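Local coordinates for protein snaclec convulxin subunit alpha (Crotalus durissus, PDB 1UMR) that activates platelets by binding the collagen receptor glycoprotein VI, as a subunit of a snake venom C-type lectin-like toxin, at residues H14-F19 with D51-M56; L41-S46 with V128-P133. All blocks are in the same frame, centred on the assembly; numbering follows the deposited sequence.

How the interactions relate
Interactions 1 and 2 meet on one antiparallel sheet, their centres about 8 Å apart. Strand 14-20, which carries helix 47-60 in interaction 1, is the immediate neighbour of strand 125-131, which pairs with the 41-46 segment in interaction 2. Backbone bonds probably join them: C15 N lies 2.7 Å from F131 O, and C129 N lies 2.9 Å from R17 O. E49, at the start of helix 47-60, ties the two contacts further, since its OE1 takes a hydrogen bond with Y16 OH and a salt bridge from K130 NZ. V128 in turn packs on M56. Along the chain the four segments alternate.

Interaction 1. Residues H14-F19 with D51-M56; sequences HCYRIF and DFVAWM
Y16, on strand 14-20, meets three side chains of helix 47-60, and across 14-19 and 51-56 the contact is made of apolar packing. Its aromatic partner is F52, whose CE2 sits over one face of the tyrosine ring, offset toward the rim and 3.6 Å from Y16 CD1. The centroids of the Y16 and F52 rings are 5.2 Å apart and the planes meet at 55°, an oblique pair. F52 also stacks on Y11 of the adjoining strand 9-11, so its ring meets tyrosines of two neighbouring strands.

Aliphatic packing continues along the tyrosine. V53 CG2 comes to 4.0 Å from Y16 CE2, the two side chains lying roughly perpendicular. This is the C-type lectin-like fold at work: a helix lies against the sheet formed near the chain termini, and the axes of 14-19 and 51-56 pass 9.5 Å apart, 37° from parallel.

Sulfur contacts come next. M56 starts anti to its own backbone nitrogen and runs extended until it bends at chi3 (68°), bringing SD to 3.8 Å from Y16 CB and laying the terminal methyl on the strand backbone, where M56 CE approaches I18 N at 3.5 Å. I18 CG2 is 4.2 Å from M56 CE, and the isoleucine and methionine run alongside in opposite senses.

The polar end of Y16 looks beyond the segments: its hydroxyl is hydrogen-bonded to E49 OE1, one helical turn before V53, which fixes the far end of the ring to the same helix.

Interaction 2. Residues L41-S46 with V128-P133; sequences LVSIKS and VCKFPP
K130 reaches across the 41-46 segment as a straight lever: CG stands opposite the backbone nitrogen (chi1 160°) and every later torsion is extended. It runs roughly square to V42, with K130 CB 4.0 Å from V42 CG1, and delivers its ammonium group to S43. There K130 NZ donates to S43 OG and to S43 O, each at 3.1 Å, the carbonyl being approached from above its plane. The S43 hydroxyl lies between its own backbone N and carbonyl carbon (chi1 61°), which lets one residue offer both oxygens.

Both V42 branches also meet V128, the two valines set at a slant, with V42 CG2 touching V128 CB at 3.5 Å, while L41 points its CB away but brings CD2 back to V128 O. Under them the backbones hold together in the short antiparallel pairing of strand 40-41 with the strand ending at F131: L41 and C129 are a non-hydrogen-bonded pair, and V42 N donates to V128 O (2.9 Å). C129 is also disulfide-linked to C32 of helix 25-35, joining that helix to the sheet.

The ammonium of K130 is buried but well supplied, with two S43 oxygens and a salt bridge to E49 OE1. K45 NZ stands 5.3 Å from K130 NZ and pairs with an acidic side chain of another protein chain, so the nearby acidic groups would be expected to offset the two like charges.

Interaction 1. Residues H14-F19 with D51-M56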
ATOM      1  N   HIS A  14       9.517 -32.634 -36.609  1.00 38.40           N
ATOM      2  CA  HIS A  14      10.954 -32.738 -36.862  1.00 40.84           C
ATOM      3  C   HIS A  14      11.304 -34.190 -37.118  1.00 41.69           C
ATOM      4  O   HIS A  14      10.601 -35.084 -36.654  1.00 44.76           O
ATOM      5  CB  HIS A  14      11.710 -32.251 -35.612  1.00 38.14           C
ATOM      6  CG  HIS A  14      11.512 -30.786 -35.306  1.00 35.90           C
ATOM      7  ND1 HIS A  14      12.361 -29.797 -35.783  1.00 35.63           N
ATOM      8  CD2 HIS A  14      10.582 -30.152 -34.541  1.00 32.56           C
ATOM      9  CE1 HIS A  14      11.866 -28.610 -35.458  1.00 42.11           C
ATOM     10  NE2 HIS A  14      10.808 -28.802 -34.674  1.00 42.64           N
ATOM     11  N   CYS A  15      12.356 -34.431 -37.866  1.00 36.07           N
ATOM     12  CA  CYS A  15      12.937 -35.738 -37.928  1.00 41.94           C
ATOM     13  C   CYS A  15      14.091 -35.890 -36.867  1.00 45.93           C
ATOM     14  O   CYS A  15      14.836 -34.973 -36.649  1.00 46.22           O
ATOM     15  CB  CYS A  15      13.507 -36.003 -39.317  1.00 41.03           C
ATOM     16  SG  CYS A  15      12.432 -35.702 -40.709  1.00 45.34           S
ATOM     17  N   TYR A  16      14.218 -37.088 -36.289  1.00 47.74           N
ATOM     18  CA  TYR A  16      15.239 -37.504 -35.314  1.00 44.48           C
ATOM     19  C   TYR A  16      15.966 -38.833 -35.648  1.00 43.90           C
ATOM     20  O   TYR A  16      15.481 -39.680 -36.389  1.00 43.05           O
ATOM     21  CB  TYR A  16      14.579 -37.706 -33.946  1.00 32.81           C
ATOM     22  CG  TYR A  16      13.779 -36.540 -33.430  1.00 39.24           C
ATOM     23  CD1 TYR A  16      12.529 -36.282 -33.954  1.00 37.06           C
ATOM     24  CD2 TYR A  16      14.294 -35.662 -32.390  1.00 40.61           C
ATOM     25  CE1 TYR A  16      11.751 -35.275 -33.498  1.00 30.67           C
ATOM     26  CE2 TYR A  16      13.558 -34.617 -31.892  1.00 35.30           C
ATOM     27  CZ  TYR A  16      12.217 -34.427 -32.473  1.00 39.96           C
ATOM     28  OH  TYR A  16      11.363 -33.444 -32.044  1.00 31.76           O
ATOM     29  N   ARG A  17      17.143 -39.044 -35.079  1.00 44.67           N
ATOM     30  CA  ARG A  17      17.794 -40.352 -35.238  1.00 44.87           C
ATOM     31  C   ARG A  17      18.987 -40.416 -34.300  1.00 45.41           C
ATOM     32  O   ARG A  17      19.755 -39.489 -34.274  1.00 46.58           O
ATOM     33  CB  ARG A  17      18.259 -40.568 -36.663  1.00 38.92           C
ATOM     34  CG  ARG A  17      18.946 -41.959 -36.739  1.00 34.46           C
ATOM     35  CD  ARG A  17      19.581 -42.164 -38.125  1.00 38.16           C
ATOM     36  NE  ARG A  17      20.082 -43.474 -38.575  1.00 56.92           N
ATOM     37  CZ  ARG A  17      20.647 -43.620 -39.818  1.00 65.82           C
ATOM     38  NH1 ARG A  17      20.692 -42.565 -40.683  1.00 64.81           N
ATOM     39  NH2 ARG A  17      21.148 -44.782 -40.212  1.00 60.47           N
ATOM     40  N   ILE A  18      19.098 -41.467 -33.481  1.00 39.69           N
ATOM     41  CA  ILE A  18      20.320 -41.743 -32.756  1.00 38.98           C
ATOM     42  C   ILE A  18      21.391 -42.384 -33.639  1.00 45.81           C
ATOM     43  O   ILE A  18      21.140 -43.332 -34.352  1.00 52.42           O
ATOM     44  CB  ILE A  18      20.044 -42.536 -31.507  1.00 45.98           C
ATOM     45  CG1 ILE A  18      21.339 -42.995 -30.798  1.00 44.95           C
ATOM     46  CG2 ILE A  18      19.001 -43.691 -31.720  1.00 54.23           C
ATOM     47  CD1 ILE A  18      20.928 -43.488 -29.486  1.00 46.32           C
ATOM     48  N   PHE A  19      22.582 -41.820 -33.663  1.00 46.92           N
ATOM     49  CA  PHE A  19      23.676 -42.530 -34.342  1.00 48.85           C
ATOM     50  C   PHE A  19      24.501 -43.362 -33.318  1.00 52.20           C
ATOM     51  O   PHE A  19      25.123 -42.804 -32.417  1.00 47.71           O
ATOM     52  CB  PHE A  19      24.537 -41.556 -35.150  1.00 39.09           C
ATOM     53  CG  PHE A  19      23.812 -41.030 -36.328  1.00 50.30           C
ATOM     54  CD1 PHE A  19      23.899 -41.709 -37.582  1.00 36.19           C
ATOM     55  CD2 PHE A  19      22.856 -40.003 -36.176  1.00 41.57           C
ATOM     56  CE1 PHE A  19      23.161 -41.290 -38.656  1.00 43.65           C
ATOM     57  CE2 PHE A  19      22.145 -39.533 -37.313  1.00 47.91           C
ATOM     58  CZ  PHE A  19      22.256 -40.203 -38.554  1.00 39.27           C
ATOM     59  N   ASP A  51       9.837 -37.149 -23.610  1.00 52.95           N
ATOM     60  CA  ASP A  51       9.183 -38.488 -23.760  1.00 53.95           C
ATOM     61  C   ASP A  51       9.502 -39.178 -25.117  1.00 49.52           C
ATOM     62  O   ASP A  51      10.097 -40.299 -25.146  1.00 48.24           O
ATOM     63  CB  ASP A  51       7.670 -38.352 -23.598  1.00 59.10           C
ATOM     64  CG  ASP A  51       6.984 -39.689 -23.478  1.00 66.94           C
ATOM     65  OD1 ASP A  51       6.848 -40.209 -22.374  1.00 67.41           O
ATOM     66  OD2 ASP A  51       6.558 -40.352 -24.438  1.00 77.09           O
ATOM     67  N   PHE A  52       9.230 -38.476 -26.232  1.00 40.11           N
ATOM     68  CA  PHE A  52       9.389 -39.125 -27.543  1.00 37.69           C
ATOM     69  C   PHE A  52      10.884 -39.455 -27.738  1.00 47.13           C
ATOM     70  O   PHE A  52      11.225 -40.549 -28.175  1.00 52.65           O
ATOM     71  CB  PHE A  52       8.979 -38.278 -28.728  1.00 38.91           C
ATOM     72  CG  PHE A  52       9.557 -38.823 -30.000  1.00 39.90           C
ATOM     73  CD1 PHE A  52       8.937 -39.939 -30.635  1.00 38.37           C
ATOM     74  CD2 PHE A  52      10.753 -38.309 -30.513  1.00 30.83           C
ATOM     75  CE1 PHE A  52       9.543 -40.571 -31.755  1.00 43.82           C
ATOM     76  CE2 PHE A  52      11.335 -38.840 -31.653  1.00 39.67           C
ATOM     77  CZ  PHE A  52      10.803 -40.037 -32.262  1.00 29.64           C
ATOM     78  N   VAL A  53      11.785 -38.509 -27.430  1.00 42.47           N
ATOM     79  CA  VAL A  53      13.173 -38.788 -27.608  1.00 43.42           C
ATOM     80  C   VAL A  53      13.641 -39.951 -26.692  1.00 43.17           C
ATOM     81  O   VAL A  53      14.496 -40.753 -27.103  1.00 34.12           O
ATOM     82  CB  VAL A  53      14.092 -37.572 -27.372  1.00 45.45           C
ATOM     83  CG1 VAL A  53      15.533 -38.009 -27.627  1.00 45.32           C
ATOM     84  CG2 VAL A  53      13.812 -36.459 -28.325  1.00 40.69           C
ATOM     85  N   ALA A  54      13.108 -40.051 -25.477  1.00 37.23           N
ATOM     86  CA  ALA A  54      13.658 -41.111 -24.627  1.00 46.25           C
ATOM     87  C   ALA A  54      13.254 -42.525 -25.176  1.00 48.12           C
ATOM     88  O   ALA A  54      14.075 -43.439 -25.351  1.00 49.28           O
ATOM     89  CB  ALA A  54      13.263 -40.896 -23.103  1.00 39.78           C
ATOM     90  N   TRP A  55      11.988 -42.639 -25.538  1.00 49.14           N
ATOM     91  CA  TRP A  55      11.508 -43.826 -26.213  1.00 45.93           C
ATOM     92  C   TRP A  55      12.363 -44.097 -27.404  1.00 49.67           C
ATOM     93  O   TRP A  55      12.931 -45.186 -27.508  1.00 48.85           O
ATOM     94  CB  TRP A  55      10.045 -43.623 -26.562  1.00 56.39           C
ATOM     95  CG  TRP A  55       9.441 -44.724 -27.306  1.00 62.98           C
ATOM     96  CD1 TRP A  55       8.664 -45.796 -26.799  1.00 61.93           C
ATOM     97  CD2 TRP A  55       9.472 -44.882 -28.727  1.00 63.58           C
ATOM     98  NE1 TRP A  55       8.262 -46.593 -27.851  1.00 67.83           N
ATOM     99  CE2 TRP A  55       8.742 -46.080 -29.037  1.00 65.96           C
ATOM    100  CE3 TRP A  55      10.061 -44.148 -29.783  1.00 57.28           C
ATOM    101  CZ2 TRP A  55       8.601 -46.556 -30.356  1.00 63.72           C
ATOM    102  CZ3 TRP A  55       9.910 -44.611 -31.096  1.00 59.59           C
ATOM    103  CH2 TRP A  55       9.199 -45.821 -31.365  1.00 62.58           C
ATOM    104  N   MET A  56      12.549 -43.115 -28.294  1.00 50.72           N
ATOM    105  CA  MET A  56      13.279 -43.458 -29.508  1.00 50.53           C
ATOM    106  C   MET A  56      14.672 -43.983 -29.133  1.00 52.73           C
ATOM    107  O   MET A  56      15.186 -44.931 -29.744  1.00 51.78           O
ATOM    108  CB  MET A  56      13.383 -42.282 -30.479  1.00 45.90           C
ATOM    109  CG  MET A  56      13.893 -42.701 -31.760  1.00 43.77           C
ATOM    110  SD  MET A  56      14.529 -41.339 -32.800  1.00 48.06           S
ATOM    111  CE  MET A  56      16.003 -40.781 -31.895  1.00 42.09           C
TER

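Interaction 2. Residues L41-S46 with V128-P133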
ATOM      1  N   LEU A  41      22.742 -31.489 -33.153  1.00 38.12           N
ATOM      2  CA  LEU A  41      22.427 -32.404 -32.042  1.00 42.77           C
ATOM      3  C   LEU A  41      20.966 -32.127 -31.578  1.00 43.29           C
ATOM      4  O   LEU A  41      20.515 -30.999 -31.702  1.00 41.69           O
ATOM      5  CB  LEU A  41      23.368 -32.171 -30.879  1.00 37.81           C
ATOM      6  CG  LEU A  41      24.721 -32.779 -31.187  1.00 38.70           C
ATOM      7  CD1 LEU A  41      25.692 -32.209 -30.070  1.00 41.71           C
ATOM      8  CD2 LEU A  41      24.483 -34.349 -31.102  1.00 36.04           C
ATOM      9  N   VAL A  42      20.220 -33.116 -31.078  1.00 42.72           N
ATOM     10  CA  VAL A  42      18.895 -32.773 -30.583  1.00 36.11           C
ATOM     11  C   VAL A  42      18.867 -31.613 -29.551  1.00 36.81           C
ATOM     12  O   VAL A  42      19.673 -31.520 -28.635  1.00 40.03           O
ATOM     13  CB  VAL A  42      18.215 -33.857 -29.680  1.00 41.98           C
ATOM     14  CG1 VAL A  42      16.956 -34.402 -30.166  1.00 42.20           C
ATOM     15  CG2 VAL A  42      19.092 -34.754 -29.029  1.00 31.88           C
ATOM     16  N   SER A  43      17.779 -30.869 -29.623  1.00 36.42           N
ATOM     17  CA  SER A  43      17.249 -29.998 -28.630  1.00 36.01           C
ATOM     18  C   SER A  43      15.862 -30.509 -28.097  1.00 41.58           C
ATOM     19  O   SER A  43      15.052 -31.062 -28.814  1.00 37.42           O
ATOM     20  CB  SER A  43      17.059 -28.597 -29.254  1.00 36.04           C
ATOM     21  OG  SER A  43      16.154 -28.577 -30.341  1.00 46.35           O
ATOM     22  N   ILE A  44      15.555 -30.277 -26.854  1.00 34.50           N
ATOM     23  CA  ILE A  44      14.436 -30.989 -26.327  1.00 36.04           C
ATOM     24  C   ILE A  44      13.705 -29.873 -25.608  1.00 39.55           C
ATOM     25  O   ILE A  44      14.279 -29.292 -24.684  1.00 38.68           O
ATOM     26  CB  ILE A  44      14.936 -31.995 -25.309  1.00 41.26           C
ATOM     27  CG1 ILE A  44      15.790 -33.022 -26.003  1.00 43.20           C
ATOM     28  CG2 ILE A  44      13.816 -32.493 -24.471  1.00 27.05           C
ATOM     29  CD1 ILE A  44      16.207 -34.165 -25.160  1.00 42.54           C
ATOM     30  N   LYS A  45      12.506 -29.526 -26.116  1.00 39.52           N
ATOM     31  CA  LYS A  45      11.825 -28.260 -25.831  1.00 38.75           C
ATOM     32  C   LYS A  45      10.509 -28.420 -25.159  1.00 44.86           C
ATOM     33  O   LYS A  45       9.827 -27.396 -24.946  1.00 44.52           O
ATOM     34  CB  LYS A  45      11.644 -27.415 -27.100  1.00 40.76           C
ATOM     35  CG  LYS A  45      13.083 -26.985 -27.659  1.00 41.82           C
ATOM     36  CD  LYS A  45      13.087 -25.833 -28.604  1.00 50.41           C
ATOM     37  CE  LYS A  45      14.297 -25.930 -29.531  1.00 56.68           C
ATOM     38  NZ  LYS A  45      14.633 -24.785 -30.473  1.00 48.93           N
ATOM     39  N   SER A  46      10.209 -29.657 -24.718  1.00 36.25           N
ATOM     40  CA  SER A  46       9.034 -29.880 -23.829  1.00 47.86           C
ATOM     41  C   SER A  46       9.027 -31.332 -23.337  1.00 37.60           C
ATOM     42  O   SER A  46       9.777 -32.185 -23.860  1.00 37.24           O
ATOM     43  CB  SER A  46       7.695 -29.585 -24.551  1.00 40.53           C
ATOM     44  OG  SER A  46       7.475 -30.744 -25.402  1.00 41.75           O
ATOM     45  N   VAL A 128      22.175 -38.009 -30.635  1.00 42.20           N
ATOM     46  CA  VAL A 128      20.942 -37.889 -31.393  1.00 42.73           C
ATOM     47  C   VAL A 128      20.949 -36.683 -32.266  1.00 39.80           C
ATOM     48  O   VAL A 128      21.360 -35.641 -31.806  1.00 47.34           O
ATOM     49  CB  VAL A 128      19.715 -37.885 -30.426  1.00 48.96           C
ATOM     50  CG1 VAL A 128      18.318 -37.703 -31.168  1.00 35.70           C
ATOM     51  CG2 VAL A 128      19.696 -39.172 -29.688  1.00 39.92           C
ATOM     52  N   CYS A 129      20.552 -36.830 -33.548  1.00 41.12           N
ATOM     53  CA  CYS A 129      20.395 -35.709 -34.484  1.00 33.12           C
ATOM     54  C   CYS A 129      18.917 -35.255 -34.641  1.00 38.69           C
ATOM     55  O   CYS A 129      17.977 -36.057 -34.477  1.00 37.03           O
ATOM     56  CB  CYS A 129      20.933 -36.044 -35.842  1.00 36.60           C
ATOM     57  SG  CYS A 129      22.735 -36.214 -35.856  1.00 45.20           S
ATOM     58  N   LYS A 130      18.700 -33.973 -34.894  1.00 32.69           N
ATOM     59  CA  LYS A 130      17.353 -33.425 -35.111  1.00 31.84           C
ATOM     60  C   LYS A 130      17.347 -32.398 -36.217  1.00 37.63           C
ATOM     61  O   LYS A 130      18.302 -31.653 -36.412  1.00 46.24           O
ATOM     62  CB  LYS A 130      16.691 -32.916 -33.827  1.00 36.53           C
ATOM     63  CG  LYS A 130      15.502 -31.891 -33.992  1.00 28.76           C
ATOM     64  CD  LYS A 130      15.152 -31.303 -32.597  1.00 29.90           C
ATOM     65  CE  LYS A 130      14.016 -30.216 -32.624  1.00 33.24           C
ATOM     66  NZ  LYS A 130      13.520 -29.864 -31.269  1.00 35.14           N
ATOM     67  N   PHE A 131      16.311 -32.435 -37.038  1.00 42.76           N
ATOM     68  CA  PHE A 131      16.118 -31.421 -38.071  1.00 36.60           C
ATOM     69  C   PHE A 131      14.661 -31.298 -38.503  1.00 38.27           C
ATOM     70  O   PHE A 131      13.881 -32.200 -38.228  1.00 37.43           O
ATOM     71  CB  PHE A 131      17.004 -31.681 -39.267  1.00 37.75           C
ATOM     72  CG  PHE A 131      16.471 -32.650 -40.237  1.00 37.36           C
ATOM     73  CD1 PHE A 131      16.892 -33.978 -40.239  1.00 39.99           C
ATOM     74  CD2 PHE A 131      15.649 -32.212 -41.259  1.00 45.17           C
ATOM     75  CE1 PHE A 131      16.466 -34.907 -41.196  1.00 40.37           C
ATOM     76  CE2 PHE A 131      15.206 -33.072 -42.250  1.00 31.57           C
ATOM     77  CZ  PHE A 131      15.625 -34.456 -42.244  1.00 40.09           C
ATOM     78  N   PRO A 132      14.280 -30.147 -39.082  1.00 41.58           N
ATOM     79  CA  PRO A 132      12.888 -29.938 -39.531  1.00 37.87           C
ATOM     80  C   PRO A 132      12.752 -30.215 -41.024  1.00 38.51           C
ATOM     81  O   PRO A 132      13.316 -29.490 -41.773  1.00 40.18           O
ATOM     82  CB  PRO A 132      12.671 -28.479 -39.289  1.00 40.79           C
ATOM     83  CG  PRO A 132      14.166 -27.782 -39.528  1.00 40.86           C
ATOM     84  CD  PRO A 132      15.145 -28.953 -39.300  1.00 40.11           C
ATOM     85  N   PRO A 133      12.017 -31.234 -41.454  1.00 41.12           N
ATOM     86  CA  PRO A 133      11.868 -31.572 -42.891  1.00 42.95           C
ATOM     87  C   PRO A 133      11.071 -30.456 -43.502  1.00 46.75           C
ATOM     88  O   PRO A 133      10.493 -29.707 -42.719  1.00 44.60           O
ATOM     89  CB  PRO A 133      10.987 -32.852 -42.853  1.00 39.45           C
ATOM     90  CG  PRO A 133      10.102 -32.595 -41.648  1.00 33.11           C
ATOM     91  CD  PRO A 133      11.260 -32.160 -40.615  1.00 33.55           C
TER